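Local coordinates for LPXTG cell wall surface protein (Streptococcus gordonii, PDB 7AVH), which is a cell-wall-anchored streptococcal adhesin whose tandem SHIRT repeats, two of them in this chain, probably set how far its binding region projects from the bacterial surface, at residues Gly53-Lys58 and Trp78-Ala83. Numbering follows the deposited sequence.
Sequences GTWSFK and WEFTPA
Trp55 and Trp78 each receive the CB of an aromatic neighbour on the partner strand, a worked example of how an antiparallel pair in a SHIRT domain, of the ubiquitin clan, builds an aromatic face. The strands hydrogen-bond at Thr54–Thr81 and Ser56–Glu79, the shortest link running from Ser56 N to Glu79 O at 2.8 Å; Trp55 and Phe80 face each other between these pairs, and Phe57 and Trp78 sit just beyond the second, both at non-hydrogen-bonded positions. Phe80 can be followed outward. Its CB stands 3.5 Å from the centroid of the Trp55 six-membered ring, almost on the ring normal, in a CH-pi contact. With CG anti to the backbone N (chi1 175°) and 4.0 Å from Trp55 CE2, the phenyl extends along the indole toward Gly53: CD1 lies over the same ring system, 3.4 Å from Trp55 NE1, CE1 reaches Gly53 CA at 3.6 Å, and the tip, CZ, ends 3.8 Å from that CA. The planes of the two rings are inclined at 48°. Phe57 repeats the CB approach over Trp78, but there its ring edge points at the indole face. Val21 of helix 19-22 touches both tryptophans, and Phe8 of the adjacent strand 2-10 meets Trp78 edge-to-face. On the other face, beside Thr81, one water bridges the strands: it donates to Thr54 O, which also accepts from Thr81 N, and hydrogen-bonds to Thr81 OG1 at 2.8 Å.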
loop_
_atom_site.group_PDB
_atom_site.type_symbol
_atom_site.label_atom_id
_atom_site.label_comp_id
_atom_site.label_asym_id
_atom_site.label_seq_id
_atom_site.Cartn_x
_atom_site.Cartn_y
_atom_site.Cartn_z
ATOM N N GLY A 53 -7.253 3.380 0.889
ATOM C CA GLY A 53 -7.045 2.549 2.065
ATOM C C GLY A 53 -8.062 2.861 3.141
ATOM O O GLY A 53 -9.113 3.339 2.798
ATOM N N THR A 54 -7.747 2.372 4.329
ATOM C CA THR A 54 -8.702 2.507 5.452
ATOM C C THR A 54 -8.120 3.372 6.558
ATOM O O THR A 54 -6.972 3.200 6.963
ATOM C CB THR A 54 -9.104 1.117 5.972
ATOM O OG1 THR A 54 -9.904 0.504 4.964
ATOM C CG2 THR A 54 -9.902 1.181 7.272
ATOM N N TRP A 55 -8.980 4.282 7.056
ATOM C CA TRP A 55 -8.678 5.065 8.232
ATOM C C TRP A 55 -9.359 4.462 9.476
ATOM O O TRP A 55 -10.528 4.163 9.385
ATOM C CB TRP A 55 -9.143 6.484 7.992
ATOM C CG TRP A 55 -8.379 7.227 6.994
ATOM C CD1 TRP A 55 -8.608 7.269 5.628
ATOM C CD2 TRP A 55 -7.204 7.986 7.239
ATOM N NE1 TRP A 55 -7.633 8.067 5.064
ATOM C CE2 TRP A 55 -6.766 8.511 6.008
ATOM C CE3 TRP A 55 -6.446 8.300 8.398
ATOM C CZ2 TRP A 55 -5.680 9.384 5.907
ATOM C CZ3 TRP A 55 -5.370 9.126 8.293
ATOM C CH2 TRP A 55 -4.967 9.665 7.059
ATOM N N SER A 56 -8.583 4.397 10.560
ATOM C CA SER A 56 -9.116 3.863 11.812
ATOM C C SER A 56 -8.820 4.865 12.931
ATOM O O SER A 56 -7.734 5.327 13.056
ATOM C CB SER A 56 -8.547 2.476 12.083
ATOM O OG SER A 56 -8.662 1.531 11.028
ATOM N N PHE A 57 -9.856 5.077 13.743
ATOM C CA PHE A 57 -9.709 6.000 14.884
ATOM C C PHE A 57 -8.848 5.330 15.946
ATOM O O PHE A 57 -9.129 4.169 16.352
ATOM C CB PHE A 57 -11.083 6.368 15.424
ATOM C CG PHE A 57 -10.977 7.455 16.515
ATOM C CD1 PHE A 57 -10.491 8.683 16.229
ATOM C CD2 PHE A 57 -11.357 7.172 17.795
ATOM C CE1 PHE A 57 -10.373 9.671 17.146
ATOM C CE2 PHE A 57 -11.270 8.193 18.767
ATOM C CZ PHE A 57 -10.800 9.411 18.409
ATOM N N LYS A 58 -7.872 6.077 16.460
ATOM C CA LYS A 58 -6.996 5.584 17.523
ATOM C C LYS A 58 -7.566 6.000 18.893
ATOM O O LYS A 58 -7.998 5.147 19.629
ATOM C CB LYS A 58 -5.585 6.116 17.312
ATOM C CG LYS A 58 -4.478 5.665 18.246
ATOM C CD LYS A 58 -3.147 6.300 17.872
ATOM C CE LYS A 58 -2.036 5.576 18.572
ATOM N NZ LYS A 58 -2.430 5.346 19.975
ATOM N N TRP A 78 -6.483 9.704 13.830
ATOM C CA TRP A 78 -6.817 8.564 12.943
ATOM C C TRP A 78 -5.522 8.111 12.265
ATOM O O TRP A 78 -4.734 8.936 11.869
ATOM C CB TRP A 78 -7.811 9.023 11.895
ATOM C CG TRP A 78 -9.153 9.430 12.436
ATOM C CD1 TRP A 78 -9.447 10.577 13.153
ATOM C CD2 TRP A 78 -10.385 8.730 12.242
ATOM N NE1 TRP A 78 -10.800 10.605 13.385
ATOM C CE2 TRP A 78 -11.415 9.477 12.922
ATOM C CE3 TRP A 78 -10.740 7.548 11.583
ATOM C CZ2 TRP A 78 -12.722 9.088 12.887
ATOM C CZ3 TRP A 78 -12.055 7.139 11.592
ATOM C CH2 TRP A 78 -13.041 7.892 12.301
ATOM N N GLU A 79 -5.479 6.811 12.034
ATOM C CA GLU A 79 -4.297 6.259 11.297
ATOM C C GLU A 79 -4.767 5.555 10.022
ATOM O O GLU A 79 -5.866 4.962 9.995
ATOM C CB GLU A 79 -3.550 5.273 12.214
ATOM C CG GLU A 79 -2.814 5.979 13.369
ATOM C CD GLU A 79 -2.151 5.076 14.397
ATOM O OE1 GLU A 79 -2.549 3.888 14.507
ATOM O OE2 GLU A 79 -1.265 5.574 15.111
ATOM N N PHE A 80 -3.860 5.569 9.032
ATOM C CA PHE A 80 -4.173 5.094 7.671
ATOM C C PHE A 80 -3.408 3.794 7.403
ATOM O O PHE A 80 -2.214 3.712 7.679
ATOM C CB PHE A 80 -3.793 6.159 6.639
ATOM C CG PHE A 80 -3.952 5.765 5.199
ATOM C CD1 PHE A 80 -5.209 5.767 4.641
ATOM C CD2 PHE A 80 -2.848 5.407 4.433
ATOM C CE1 PHE A 80 -5.380 5.431 3.309
ATOM C CE2 PHE A 80 -3.016 5.062 3.089
ATOM C CZ PHE A 80 -4.274 5.106 2.541
ATOM N N THR A 81 -4.133 2.846 6.842
ATOM C CA THR A 81 -3.536 1.613 6.292
ATOM C C THR A 81 -3.827 1.523 4.809
ATOM O O THR A 81 -4.991 1.466 4.400
ATOM C CB THR A 81 -4.184 0.391 6.943
ATOM O OG1 THR A 81 -4.031 0.474 8.354
ATOM C CG2 THR A 81 -3.602 -0.923 6.461
ATOM N N PRO A 82 -2.763 1.487 3.979
ATOM C CA PRO A 82 -2.975 1.471 2.545
ATOM C C PRO A 82 -3.763 0.224 2.107
ATOM O O PRO A 82 -3.660 -0.811 2.727
ATOM C CB PRO A 82 -1.541 1.450 1.968
ATOM C CG PRO A 82 -0.707 2.167 3.027
ATOM C CD PRO A 82 -1.362 1.774 4.337
ATOM N N ALA A 83 -4.505 0.362 1.042
ATOM C CA ALA A 83 -5.199 -0.770 0.410
ATOM C C ALA A 83 -4.220 -1.900 0.041
ATOM O O ALA A 83 -3.007 -1.673 -0.131
ATOM C CB ALA A 83 -5.901 -0.261 -0.804
HETATM O O HOH W 1 -6.059 1.943 9.552
#